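Local coordinates for protein beta-N-acetylhexosaminidase (Arthrobacter aurescens, PDB 3RCN) that probably hydrolyses terminal non-reducing N-acetyl-D-hexosamine residues from N-acetyl-beta-D-hexosaminides, as a family 20 glycoside hydrolase, at residues N170-H175 against I238-E243; G142-V147 against N455-H460; I244-H249 against I310-D315; V147-M152 against L176-G181. All coordinates share one frame; numbering follows the deposited sequence.

Interaction 1: N170-H175 against I238-E243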
loop_
_atom_site.group_PDB
_atom_site.type_symbol
_atom_site.label_atom_id
_atom_site.label_comp_id
_atom_site.label_asym_id
_atom_site.label_seq_id
_atom_site.Cartn_x
_atom_site.Cartn_y
_atom_site.Cartn_z
ATOM N N ASN A 170 -5.201 -20.033 -2.476
ATOM C CA ASN A 170 -4.325 -20.244 -3.631
ATOM C C ASN A 170 -4.704 -19.668 -5.011
ATOM O O ASN A 170 -3.935 -19.808 -5.952
ATOM C CB ASN A 170 -3.936 -21.715 -3.750
ATOM C CG ASN A 170 -5.113 -22.601 -4.040
ATOM O OD1 ASN A 170 -6.226 -22.126 -4.266
ATOM N ND2 ASN A 170 -4.874 -23.907 -4.045
ATOM N N VAL A 171 -5.860 -19.026 -5.156
ATOM C CA VAL A 171 -6.210 -18.497 -6.479
ATOM C C VAL A 171 -6.692 -17.071 -6.425
ATOM O O VAL A 171 -7.539 -16.717 -5.606
ATOM C CB VAL A 171 -7.294 -19.357 -7.253
ATOM C CG1 VAL A 171 -7.631 -18.713 -8.585
ATOM C CG2 VAL A 171 -6.806 -20.752 -7.509
ATOM N N LEU A 172 -6.150 -16.253 -7.313
ATOM C CA LEU A 172 -6.581 -14.872 -7.421
ATOM C C LEU A 172 -7.061 -14.673 -8.828
ATOM O O LEU A 172 -6.290 -14.790 -9.795
ATOM C CB LEU A 172 -5.442 -13.886 -7.140
ATOM C CG LEU A 172 -5.743 -12.450 -7.612
ATOM C CD1 LEU A 172 -6.790 -11.761 -6.730
ATOM C CD2 LEU A 172 -4.475 -11.624 -7.665
ATOM N N HIS A 173 -8.347 -14.376 -8.931
ATOM C CA HIS A 173 -8.972 -14.180 -10.217
ATOM C C HIS A 173 -9.045 -12.663 -10.412
ATOM O O HIS A 173 -9.708 -11.952 -9.654
ATOM C CB HIS A 173 -10.340 -14.864 -10.220
ATOM C CG HIS A 173 -11.157 -14.606 -11.448
ATOM N ND1 HIS A 173 -12.062 -15.523 -11.942
ATOM C CD2 HIS A 173 -11.222 -13.531 -12.270
ATOM C CE1 HIS A 173 -12.648 -15.024 -13.015
ATOM N NE2 HIS A 173 -12.156 -13.817 -13.234
ATOM N N LEU A 174 -8.322 -12.178 -11.416
ATOM C CA LEU A 174 -8.072 -10.757 -11.569
ATOM C C LEU A 174 -8.915 -10.196 -12.691
ATOM O O LEU A 174 -8.591 -10.387 -13.853
ATOM C CB LEU A 174 -6.601 -10.575 -11.923
ATOM C CG LEU A 174 -5.984 -9.221 -11.608
ATOM C CD1 LEU A 174 -6.259 -8.875 -10.168
ATOM C CD2 LEU A 174 -4.496 -9.255 -11.869
ATOM N N HIS A 175 -9.941 -9.422 -12.366
ATOM C CA HIS A 175 -10.881 -9.045 -13.406
ATOM C C HIS A 175 -10.355 -7.712 -13.938
ATOM O O HIS A 175 -10.553 -6.659 -13.335
ATOM C CB HIS A 175 -12.262 -8.913 -12.740
ATOM C CG HIS A 175 -13.353 -8.429 -13.641
ATOM N ND1 HIS A 175 -14.039 -9.263 -14.498
ATOM C CD2 HIS A 175 -13.917 -7.205 -13.778
ATOM C CE1 HIS A 175 -14.953 -8.568 -15.150
ATOM N NE2 HIS A 175 -14.903 -7.318 -14.730
ATOM N N ILE A 238 0.131 -18.616 -5.130
ATOM C CA ILE A 238 -1.159 -18.192 -5.606
ATOM C C ILE A 238 -1.104 -18.151 -7.132
ATOM O O ILE A 238 -0.160 -17.606 -7.722
ATOM C CB ILE A 238 -1.521 -16.830 -5.004
ATOM C CG1 ILE A 238 -1.638 -16.966 -3.482
ATOM C CG2 ILE A 238 -2.795 -16.291 -5.612
ATOM C CD1 ILE A 238 -1.613 -15.646 -2.736
ATOM N N THR A 239 -2.101 -18.766 -7.762
ATOM C CA THR A 239 -2.220 -18.756 -9.208
ATOM C C THR A 239 -3.038 -17.518 -9.570
ATOM O O THR A 239 -4.060 -17.244 -8.935
ATOM C CB THR A 239 -2.899 -20.053 -9.706
ATOM O OG1 THR A 239 -2.024 -21.165 -9.475
ATOM C CG2 THR A 239 -3.232 -19.975 -11.199
ATOM N N VAL A 240 -2.565 -16.746 -10.543
ATOM C CA VAL A 240 -3.308 -15.569 -10.985
ATOM C C VAL A 240 -4.024 -15.846 -12.311
ATOM O O VAL A 240 -3.387 -15.966 -13.362
ATOM C CB VAL A 240 -2.393 -14.345 -11.170
ATOM C CG1 VAL A 240 -3.197 -13.175 -11.703
ATOM C CG2 VAL A 240 -1.723 -13.956 -9.847
ATOM N N ILE A 241 -5.348 -15.936 -12.254
ATOM C CA ILE A 241 -6.158 -16.126 -13.449
ATOM C C ILE A 241 -6.672 -14.779 -13.954
ATOM O O ILE A 241 -7.512 -14.149 -13.317
ATOM C CB ILE A 241 -7.351 -17.029 -13.144
ATOM C CG1 ILE A 241 -6.878 -18.462 -12.882
ATOM C CG2 ILE A 241 -8.377 -16.964 -14.274
ATOM C CD1 ILE A 241 -7.940 -19.334 -12.213
ATOM N N PRO A 242 -6.140 -14.312 -15.083
ATOM C CA PRO A 242 -6.584 -13.022 -15.615
ATOM C C PRO A 242 -7.899 -13.197 -16.326
ATOM O O PRO A 242 -8.171 -14.269 -16.851
ATOM C CB PRO A 242 -5.497 -12.675 -16.620
ATOM C CG PRO A 242 -5.027 -14.029 -17.121
ATOM C CD PRO A 242 -5.144 -14.967 -15.947
ATOM N N GLU A 243 -8.711 -12.157 -16.352
ATOM C CA GLU A 243 -9.943 -12.214 -17.106
ATOM C C GLU A 243 -10.009 -11.029 -18.043
ATOM O O GLU A 243 -9.875 -9.884 -17.609
ATOM C CB GLU A 243 -11.160 -12.213 -16.185
ATOM C CG GLU A 243 -12.488 -12.272 -16.932
ATOM C CD GLU A 243 -13.691 -12.150 -16.013
ATOM O OE1 GLU A 243 -13.508 -12.174 -14.777
ATOM O OE2 GLU A 243 -14.825 -12.017 -16.519
HETATM O O HOH W 1 -1.708 -22.004 -6.855
#

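Interaction 2: G142-V147 against N455-H460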
loop_
_atom_site.group_PDB
_atom_site.type_symbol
_atom_site.label_atom_id
_atom_site.label_comp_id
_atom_site.label_asym_id
_atom_site.label_seq_id
_atom_site.Cartn_x
_atom_site.Cartn_y
_atom_site.Cartn_z
ATOM N N GLY A 142 -10.360 -19.677 -3.973
ATOM C CA GLY A 142 -10.194 -18.477 -4.755
ATOM C C GLY A 142 -10.642 -17.183 -4.137
ATOM O O GLY A 142 -11.404 -17.168 -3.178
ATOM N N THR A 143 -10.221 -16.092 -4.760
ATOM C CA THR A 143 -10.813 -14.789 -4.547
ATOM C C THR A 143 -10.722 -14.060 -5.869
ATOM O O THR A 143 -9.693 -14.100 -6.556
ATOM C CB THR A 143 -10.049 -13.950 -3.490
ATOM O OG1 THR A 143 -10.119 -14.594 -2.213
ATOM C CG2 THR A 143 -10.657 -12.574 -3.382
HETATM N N MSE A 144 -11.791 -13.369 -6.213
HETATM C CA MSE A 144 -11.760 -12.510 -7.375
HETATM C C MSE A 144 -11.655 -11.066 -6.939
HETATM O O MSE A 144 -12.244 -10.650 -5.949
HETATM C CB MSE A 144 -13.007 -12.687 -8.206
HETATM C CG MSE A 144 -12.848 -12.148 -9.590
HETATM SE SE MSE A 144 -14.500 -11.363 -10.199
HETATM C CE MSE A 144 -14.400 -9.759 -9.100
ATOM N N LEU A 145 -10.896 -10.306 -7.699
ATOM C CA LEU A 145 -10.673 -8.924 -7.393
ATOM C C LEU A 145 -11.003 -8.116 -8.631
ATOM O O LEU A 145 -10.367 -8.281 -9.673
ATOM C CB LEU A 145 -9.212 -8.744 -7.015
ATOM C CG LEU A 145 -8.750 -7.332 -6.676
ATOM C CD1 LEU A 145 -9.738 -6.656 -5.713
ATOM C CD2 LEU A 145 -7.343 -7.400 -6.105
ATOM N N ASP A 146 -11.985 -7.225 -8.527
ATOM C CA ASP A 146 -12.349 -6.410 -9.669
ATOM C C ASP A 146 -11.528 -5.103 -9.592
ATOM O O ASP A 146 -11.762 -4.234 -8.751
ATOM C CB ASP A 146 -13.850 -6.130 -9.551
ATOM C CG ASP A 146 -14.359 -5.139 -10.578
ATOM O OD1 ASP A 146 -13.621 -4.830 -11.540
ATOM O OD2 ASP A 146 -15.517 -4.680 -10.410
ATOM N N VAL A 147 -10.541 -4.997 -10.473
ATOM C CA VAL A 147 -9.770 -3.778 -10.652
ATOM C C VAL A 147 -10.216 -2.973 -11.868
ATOM O O VAL A 147 -9.607 -1.975 -12.236
ATOM C CB VAL A 147 -8.276 -4.065 -10.707
ATOM C CG1 VAL A 147 -7.878 -4.891 -9.501
ATOM C CG2 VAL A 147 -7.927 -4.775 -12.003
ATOM N N ASN A 455 -16.117 -13.490 -4.630
ATOM C CA ASN A 455 -15.961 -12.389 -5.579
ATOM C C ASN A 455 -16.182 -11.025 -4.933
ATOM O O ASN A 455 -17.164 -10.818 -4.223
ATOM C CB ASN A 455 -16.915 -12.551 -6.772
ATOM C CG ASN A 455 -16.643 -13.818 -7.569
ATOM O OD1 ASN A 455 -15.558 -14.379 -7.497
ATOM N ND2 ASN A 455 -17.629 -14.266 -8.339
ATOM N N ILE A 456 -15.255 -10.104 -5.176
ATOM C CA ILE A 456 -15.400 -8.736 -4.707
ATOM C C ILE A 456 -15.536 -7.780 -5.899
ATOM O O ILE A 456 -14.541 -7.422 -6.542
ATOM C CB ILE A 456 -14.135 -8.366 -3.901
ATOM C CG1 ILE A 456 -13.800 -9.500 -2.920
ATOM C CG2 ILE A 456 -14.290 -7.027 -3.193
ATOM C CD1 ILE A 456 -12.418 -9.393 -2.312
ATOM N N TRP A 457 -16.751 -7.293 -6.139
ATOM C CA TRP A 457 -16.977 -6.378 -7.252
ATOM C C TRP A 457 -16.802 -4.964 -6.736
ATOM O O TRP A 457 -17.271 -4.639 -5.655
ATOM C CB TRP A 457 -18.360 -6.582 -7.855
ATOM C CG TRP A 457 -18.527 -7.973 -8.382
ATOM C CD1 TRP A 457 -19.164 -9.009 -7.767
ATOM C CD2 TRP A 457 -18.008 -8.491 -9.610
ATOM N NE1 TRP A 457 -19.081 -10.131 -8.535
ATOM C CE2 TRP A 457 -18.380 -9.843 -9.679
ATOM C CE3 TRP A 457 -17.279 -7.935 -10.667
ATOM C CZ2 TRP A 457 -18.053 -10.658 -10.764
ATOM C CZ3 TRP A 457 -16.947 -8.739 -11.742
ATOM C CH2 TRP A 457 -17.335 -10.089 -11.782
ATOM N N SER A 458 -16.074 -4.158 -7.495
ATOM C CA SER A 458 -15.548 -2.878 -7.016
ATOM C C SER A 458 -16.337 -1.608 -7.341
ATOM O O SER A 458 -15.827 -0.511 -7.120
ATOM C CB SER A 458 -14.054 -2.719 -7.319
ATOM O OG SER A 458 -13.818 -2.509 -8.698
ATOM N N GLU A 459 -17.537 -1.742 -7.903
ATOM C CA GLU A 459 -18.328 -0.567 -8.275
ATOM C C GLU A 459 -18.332 0.467 -7.162
ATOM O O GLU A 459 -18.090 1.655 -7.393
ATOM C CB GLU A 459 -19.801 -0.941 -8.534
ATOM C CG GLU A 459 -20.085 -1.678 -9.821
ATOM C CD GLU A 459 -20.094 -3.194 -9.648
ATOM O OE1 GLU A 459 -19.488 -3.698 -8.674
ATOM O OE2 GLU A 459 -20.715 -3.880 -10.486
ATOM N N HIS A 460 -18.645 0.012 -5.956
ATOM C CA HIS A 460 -18.757 0.905 -4.814
ATOM C C HIS A 460 -17.534 0.982 -3.897
ATOM O O HIS A 460 -17.527 1.764 -2.947
ATOM C CB HIS A 460 -20.013 0.542 -4.034
ATOM C CG HIS A 460 -21.208 0.392 -4.915
ATOM N ND1 HIS A 460 -21.592 1.371 -5.806
ATOM C CD2 HIS A 460 -22.079 -0.629 -5.073
ATOM C CE1 HIS A 460 -22.668 0.969 -6.457
ATOM N NE2 HIS A 460 -22.979 -0.243 -6.037
#

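Interaction 3: I244-H249 against I310-D315. With GOL (glycerol), chain O.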
loop_
_atom_site.group_PDB
_atom_site.type_symbol
_atom_site.label_atom_id
_atom_site.label_comp_id
_atom_site.label_asym_id
_atom_site.label_seq_id
_atom_site.Cartn_x
_atom_site.Cartn_y
_atom_site.Cartn_z
ATOM N N ILE A 244 -10.182 -11.310 -19.333
ATOM C CA ILE A 244 -10.604 -10.288 -20.276
ATOM C C ILE A 244 -12.019 -10.637 -20.693
ATOM O O ILE A 244 -12.234 -11.586 -21.435
ATOM C CB ILE A 244 -9.704 -10.242 -21.509
ATOM C CG1 ILE A 244 -8.302 -9.736 -21.131
ATOM C CG2 ILE A 244 -10.304 -9.328 -22.542
ATOM C CD1 ILE A 244 -7.417 -10.785 -20.520
ATOM N N ASP A 245 -12.986 -9.861 -20.231
ATOM C CA ASP A 245 -14.381 -10.234 -20.375
ATOM C C ASP A 245 -14.867 -9.902 -21.783
ATOM O O ASP A 245 -14.700 -8.774 -22.246
ATOM C CB ASP A 245 -15.223 -9.506 -19.337
ATOM C CG ASP A 245 -16.552 -10.183 -19.079
ATOM O OD1 ASP A 245 -17.038 -10.929 -19.971
ATOM O OD2 ASP A 245 -17.108 -9.956 -17.976
ATOM N N VAL A 246 -15.434 -10.906 -22.460
ATOM C CA VAL A 246 -15.994 -10.771 -23.805
ATOM C C VAL A 246 -17.212 -11.677 -23.955
ATOM O O VAL A 246 -17.345 -12.660 -23.230
ATOM C CB VAL A 246 -14.974 -11.180 -24.870
ATOM C CG1 VAL A 246 -13.798 -10.171 -24.904
ATOM C CG2 VAL A 246 -14.490 -12.598 -24.606
ATOM N N PRO A 247 -18.099 -11.381 -24.913
ATOM C CA PRO A 247 -18.329 -10.241 -25.805
ATOM C C PRO A 247 -18.948 -9.019 -25.134
ATOM O O PRO A 247 -18.954 -7.943 -25.738
ATOM C CB PRO A 247 -19.263 -10.821 -26.858
ATOM C CG PRO A 247 -20.078 -11.783 -26.092
ATOM C CD PRO A 247 -19.198 -12.357 -25.016
ATOM N N GLY A 248 -19.539 -9.207 -23.956
ATOM C CA GLY A 248 -20.120 -8.108 -23.196
ATOM C C GLY A 248 -19.102 -7.429 -22.284
ATOM O O GLY A 248 -17.920 -7.785 -22.308
ATOM N N HIS A 249 -19.558 -6.451 -21.493
ATOM C CA HIS A 249 -18.675 -5.648 -20.628
ATOM C C HIS A 249 -17.485 -5.091 -21.392
ATOM O O HIS A 249 -16.385 -5.077 -20.894
ATOM C CB HIS A 249 -18.191 -6.476 -19.429
ATOM C CG HIS A 249 -19.298 -6.891 -18.517
ATOM N ND1 HIS A 249 -20.053 -8.024 -18.734
ATOM C CD2 HIS A 249 -19.824 -6.290 -17.424
ATOM C CE1 HIS A 249 -20.979 -8.119 -17.795
ATOM N NE2 HIS A 249 -20.862 -7.077 -16.990
ATOM N N ILE A 310 -7.365 -19.226 -18.382
ATOM C CA ILE A 310 -7.480 -17.815 -18.706
ATOM C C ILE A 310 -8.965 -17.523 -18.837
ATOM O O ILE A 310 -9.677 -18.270 -19.484
ATOM C CB ILE A 310 -6.727 -17.517 -20.002
ATOM C CG1 ILE A 310 -5.224 -17.570 -19.711
ATOM C CG2 ILE A 310 -7.146 -16.183 -20.591
ATOM C CD1 ILE A 310 -4.372 -17.204 -20.874
ATOM N N SER A 311 -9.450 -16.476 -18.182
ATOM C CA SER A 311 -10.893 -16.254 -18.121
ATOM C C SER A 311 -11.383 -15.360 -19.244
ATOM O O SER A 311 -10.801 -14.313 -19.515
ATOM C CB SER A 311 -11.313 -15.679 -16.768
ATOM O OG SER A 311 -12.678 -15.289 -16.786
ATOM N N LEU A 312 -12.403 -15.827 -19.952
ATOM C CA LEU A 312 -13.058 -15.029 -20.978
ATOM C C LEU A 312 -14.360 -14.377 -20.549
ATOM O O LEU A 312 -14.997 -13.706 -21.356
ATOM C CB LEU A 312 -13.247 -15.824 -22.269
ATOM C CG LEU A 312 -11.932 -16.254 -22.922
ATOM C CD1 LEU A 312 -12.202 -17.127 -24.137
ATOM C CD2 LEU A 312 -11.097 -15.048 -23.289
ATOM N N GLY A 313 -14.771 -14.553 -19.298
ATOM C CA GLY A 313 -16.053 -13.988 -18.913
ATOM C C GLY A 313 -17.225 -14.680 -19.593
ATOM O O GLY A 313 -17.473 -15.854 -19.359
ATOM N N GLY A 314 -17.998 -13.918 -20.357
ATOM C CA GLY A 314 -19.101 -14.457 -21.130
ATOM C C GLY A 314 -20.433 -14.115 -20.492
ATOM O O GLY A 314 -21.502 -14.446 -21.019
ATOM N N ASP A 315 -20.367 -13.444 -19.348
ATOM C CA ASP A 315 -21.565 -13.085 -18.612
ATOM C C ASP A 315 -22.272 -11.902 -19.265
ATOM O O ASP A 315 -21.648 -11.082 -19.947
ATOM C CB ASP A 315 -21.233 -12.756 -17.145
ATOM C CG ASP A 315 -20.319 -11.537 -17.005
ATOM O OD1 ASP A 315 -19.280 -11.493 -17.699
ATOM O OD2 ASP A 315 -20.638 -10.621 -16.208
HETATM C C1 GOL O . -20.924 -7.345 -12.955
HETATM O O1 GOL O . -20.627 -8.645 -13.422
HETATM C C2 GOL O . -22.264 -6.866 -13.512
HETATM O O2 GOL O . -22.097 -5.657 -14.220
HETATM C C3 GOL O . -23.259 -6.637 -12.380
HETATM O O3 GOL O . -24.462 -6.124 -12.907
HETATM O O HOH W 2 -19.441 -10.680 -21.310
#

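Interaction 4: V147-M152 against L176-G181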
loop_
_atom_site.group_PDB
_atom_site.type_symbol
_atom_site.label_atom_id
_atom_site.label_comp_id
_atom_site.label_asym_id
_atom_site.label_seq_id
_atom_site.Cartn_x
_atom_site.Cartn_y
_atom_site.Cartn_z
ATOM N N VAL A 147 -10.541 -4.997 -10.473
ATOM C CA VAL A 147 -9.770 -3.778 -10.652
ATOM C C VAL A 147 -10.216 -2.973 -11.868
ATOM O O VAL A 147 -9.607 -1.975 -12.236
ATOM C CB VAL A 147 -8.276 -4.065 -10.707
ATOM C CG1 VAL A 147 -7.878 -4.891 -9.501
ATOM C CG2 VAL A 147 -7.927 -4.775 -12.003
ATOM N N ALA A 148 -11.240 -3.456 -12.543
ATOM C CA ALA A 148 -11.745 -2.757 -13.715
ATOM C C ALA A 148 -12.624 -1.587 -13.283
ATOM O O ALA A 148 -12.540 -0.499 -13.841
ATOM C CB ALA A 148 -12.522 -3.718 -14.626
ATOM N N ARG A 149 -13.471 -1.819 -12.288
ATOM C CA ARG A 149 -14.371 -0.778 -11.828
ATOM C C ARG A 149 -13.610 0.319 -11.060
ATOM O O ARG A 149 -13.711 1.499 -11.393
ATOM C CB ARG A 149 -15.513 -1.375 -11.016
ATOM C CG ARG A 149 -16.701 -1.813 -11.853
ATOM C CD ARG A 149 -16.335 -2.840 -12.942
ATOM N NE ARG A 149 -17.535 -3.296 -13.642
ATOM C CZ ARG A 149 -18.253 -4.361 -13.291
ATOM N NH1 ARG A 149 -17.888 -5.107 -12.254
ATOM N NH2 ARG A 149 -19.340 -4.682 -13.981
ATOM N N HIS A 150 -12.835 -0.079 -10.057
ATOM C CA HIS A 150 -11.885 0.831 -9.410
ATOM C C HIS A 150 -10.465 0.285 -9.426
ATOM O O HIS A 150 -10.181 -0.796 -8.885
ATOM C CB HIS A 150 -12.328 1.226 -8.001
ATOM C CG HIS A 150 -13.446 2.215 -8.006
ATOM N ND1 HIS A 150 -14.763 1.849 -7.834
ATOM C CD2 HIS A 150 -13.449 3.551 -8.237
ATOM C CE1 HIS A 150 -15.530 2.923 -7.933
ATOM N NE2 HIS A 150 -14.758 3.968 -8.175
ATOM N N PHE A 151 -9.591 1.041 -10.084
ATOM C CA PHE A 151 -8.203 0.670 -10.227
ATOM C C PHE A 151 -7.552 0.611 -8.856
ATOM O O PHE A 151 -7.652 1.557 -8.074
ATOM C CB PHE A 151 -7.484 1.692 -11.101
ATOM C CG PHE A 151 -6.010 1.491 -11.163
ATOM C CD1 PHE A 151 -5.473 0.448 -11.909
ATOM C CD2 PHE A 151 -5.155 2.342 -10.474
ATOM C CE1 PHE A 151 -4.112 0.249 -11.971
ATOM C CE2 PHE A 151 -3.780 2.156 -10.527
ATOM C CZ PHE A 151 -3.254 1.106 -11.277
HETATM N N MSE A 152 -6.903 -0.509 -8.558
HETATM C CA MSE A 152 -6.173 -0.625 -7.309
HETATM C C MSE A 152 -4.670 -0.454 -7.553
HETATM O O MSE A 152 -4.065 -1.190 -8.331
HETATM C CB MSE A 152 -6.463 -1.949 -6.608
HETATM C CG MSE A 152 -5.726 -2.060 -5.283
HETATM SE SE MSE A 152 -6.175 -3.595 -4.165
HETATM C CE MSE A 152 -7.950 -3.000 -3.578
ATOM N N LEU A 176 -9.754 -7.773 -15.124
ATOM C CA LEU A 176 -8.896 -6.692 -15.608
ATOM C C LEU A 176 -9.552 -5.664 -16.511
ATOM O O LEU A 176 -8.959 -4.630 -16.797
ATOM C CB LEU A 176 -7.679 -7.272 -16.330
ATOM C CG LEU A 176 -6.561 -7.893 -15.494
ATOM C CD1 LEU A 176 -5.611 -8.670 -16.394
ATOM C CD2 LEU A 176 -5.797 -6.808 -14.715
ATOM N N THR A 177 -10.767 -5.935 -16.962
ATOM C CA THR A 177 -11.363 -5.114 -18.010
ATOM C C THR A 177 -12.872 -5.139 -17.883
ATOM O O THR A 177 -13.456 -6.117 -17.418
ATOM C CB THR A 177 -11.010 -5.628 -19.438
ATOM O OG1 THR A 177 -11.731 -6.838 -19.696
ATOM C CG2 THR A 177 -9.508 -5.900 -19.602
ATOM N N ASP A 178 -13.507 -4.055 -18.285
ATOM C CA ASP A 178 -14.944 -3.977 -18.196
ATOM C C ASP A 178 -15.393 -2.760 -18.976
ATOM O O ASP A 178 -14.607 -2.183 -19.729
ATOM C CB ASP A 178 -15.419 -3.953 -16.743
ATOM C CG ASP A 178 -16.787 -4.590 -16.567
ATOM O OD1 ASP A 178 -17.772 -3.988 -17.028
ATOM O OD2 ASP A 178 -16.882 -5.687 -15.963
ATOM N N ASP A 179 -16.672 -2.425 -18.845
ATOM C CA ASP A 179 -17.225 -1.236 -19.476
ATOM C C ASP A 179 -16.556 0.034 -18.985
ATOM O O ASP A 179 -16.383 0.994 -19.745
ATOM C CB ASP A 179 -18.732 -1.160 -19.221
ATOM C CG ASP A 179 -19.488 -2.286 -19.899
ATOM O OD1 ASP A 179 -20.225 -3.021 -19.199
ATOM O OD2 ASP A 179 -19.328 -2.440 -21.136
ATOM N N GLN A 180 -16.187 0.030 -17.708
ATOM C CA GLN A 180 -15.751 1.258 -17.033
ATOM C C GLN A 180 -14.243 1.494 -16.976
ATOM O O GLN A 180 -13.803 2.460 -16.388
ATOM C CB GLN A 180 -16.346 1.318 -15.629
ATOM C CG GLN A 180 -17.865 1.220 -15.639
ATOM C CD GLN A 180 -18.386 -0.209 -15.551
ATOM O OE1 GLN A 180 -17.630 -1.180 -15.656
ATOM N NE2 GLN A 180 -19.687 -0.340 -15.347
ATOM N N GLY A 181 -13.467 0.585 -17.555
ATOM C CA GLY A 181 -12.037 0.765 -17.727
ATOM C C GLY A 181 -11.346 -0.519 -18.172
ATOM O O GLY A 181 -11.880 -1.607 -17.985
HETATM O O HOH W 3 -20.796 -2.880 -16.462
#

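Interaction 1: N170-H175 against I238-E243
H173 and H175 both hand an N-H to one carboxylate oxygen of E243, and this is the tight end of two neighbouring parallel barrel strands, 171-175 and 239-243. The E243 chain is extended, so it carries OE1 out between the two rings. H173 NE2 donates to E243 OE1 at 2.6 Å, meeting it on the anti side and somewhat out of the carboxylate plane; H175 ND1 donates to the same OE1 at 3.0 Å, almost straight in the ring plane but from above the opposite face of the carboxylate. W365 holds the other oxygen, OE2, and D178 takes NE2 of H175, so the group is fixed in rotation. A regular parallel ladder runs beneath, for example L172 N to T239 O at 2.8 Å. The N-terminal end is the more open side, although the ladder stays intact there: T239 is partly exposed, and a water bridges its OG1 (2.8 Å) to N170 O. Nearby V171 CG1 still meets I241 CD1 at 3.7 Å. V171, H173, I241 and E243 face the barrel interior, toward strands 140-146 and 309-313, whereas L172 and I238 on the other side pack against helix 154-166.

Interaction 2: G142-V147 against N455-H460
M144 and N455 pair in parallel, CA to CA 4.6 Å, where strands 140-146 and 449-456, the first and last of the catalytic alpha-beta barrel, come together and close it. The ladder is short. I456 N donates to M144 O, and I456 O receives D146 N, both at 3.2 Å; past I456 the second segment leaves the sheet. D146 then takes over from the backbone ladder. With CG anti to the backbone N (chi1 173°), its carboxylate reaches S458: OD2 accepts the almost straight N-H of S458 at 3.0 Å, from above the carboxylate plane, and the S458 hydroxyl turns back to donate to the carbonyl of D146. R149 also forms a salt bridge with OD2, and A148 N binds OD1, so both oxygens are engaged. On the barrel-facing side the selenomethionine M144, bent along its chain, crosses W457 at about a right angle in a Met-aromatic contact. On the opposite face of the sheet T143 CG2 meets I456 CD1, beside F160 of helix 154-166. The methyl CE of M144 lies 3.7 Å from the centroid of the six-membered ring of W457, only 8° off the ring normal.

Interaction 3: I244-H249 against I310-D315
D245 turns CG away from its backbone N (chi1 -159°), while D315 tucks CG between its own N and carbonyl carbon (chi1 63°), and these two rotations bring the carboxylates together nearly coplanar, with D245 OD2 2.7 Å from D315 OD1. The other oxygen, D245 OD1, accepts the N-H of G314 at 3.2 Å on its syn side, tilted well out of the carboxylate plane. G313 CA lies 3.4 Å from the same D245 OD1. A water ties the turn together by donating to D245 OD1 (2.8 Å) and to D315 O, with a weaker bond from G248 N. Further back the loop still follows the strand: I244 N donates to S311 O at 3.1 Å, and V246 N to L312 O at 3.0 Å. A cis peptide before P247 then bends the chain so that H249 comes back alongside D315, CE1 3.0 Å from D315 OD2, with the ring and carboxylate planes 12° apart. Glycerol, probably from the crystallisation liquor, sits here with weak bonds to H249 NE2 and D315 OD2. E316, the predicted proton donor, is next in the chain and touches H249, consistent with a place at the active site. I244 and V246 pack on helix 288-304, and L312 on helix 342-357, while S311 and H249 lean on strand 171-178.

Interaction 4: V147-M152 against L176-G181
A148 and T177 bring their CA atoms within 4.9 Å where the loop after strand 140-146 runs beside the irregular end of strand 171-178. The methyl of A148 points toward the second segment and wedges against it, CB to D178 CB 3.6 Å, while V147 CG2 and L176 CD2 lie side by side at 4.0 Å. R149 does the polar work. Its chain bends at chi2 (57°) and brings the guanidinium against D178, the two planes 30° apart: D178 OD2 sits over one face, 3.3 Å from R149 NH2, so the salt bridge is one of charge alone and no N-H points at the oxygen. Both segments lie at the C-terminal ends of neighbouring strands of the barrel, the side on which enzymes of this fold carry their active site, and the side chain of R149 is about 6 Å from that of E316, the predicted proton donor. The guanidinium edge is used separately. NE donates to Q180 OE1 at 2.9 Å, in the guanidinium plane but above the plane of the amide carbonyl. R276 O holds the amide nitrogen of Q180. D178 OD1 in turn accepts the backbone N-H of D179 at 2.6 Å.

Interactions 1 and 2 both lie in the barrel wall and share its sheet: strand 171-178 of interaction 1 neighbours strand 140-146 of interaction 2, and H173 N probably bonds to T143 O. Interaction 1 lies closest to the centre of the chain, a full ladder ending in polar side chains; interaction 2 has only a short ladder. Interactions 3 and 4, their centres about 17 Å and 15 Å from that of the chain, are also largely buried, but each sets a loop against the end of a strand; side-chain charges and water play a larger part there, beside a few backbone bonds in 3 and small apolar contacts. V147 belongs to both 2 and 4, and S458 O probably bonds to H150 ND1. Interactions 3 and 4 meet where H249 packs on D178 and D179.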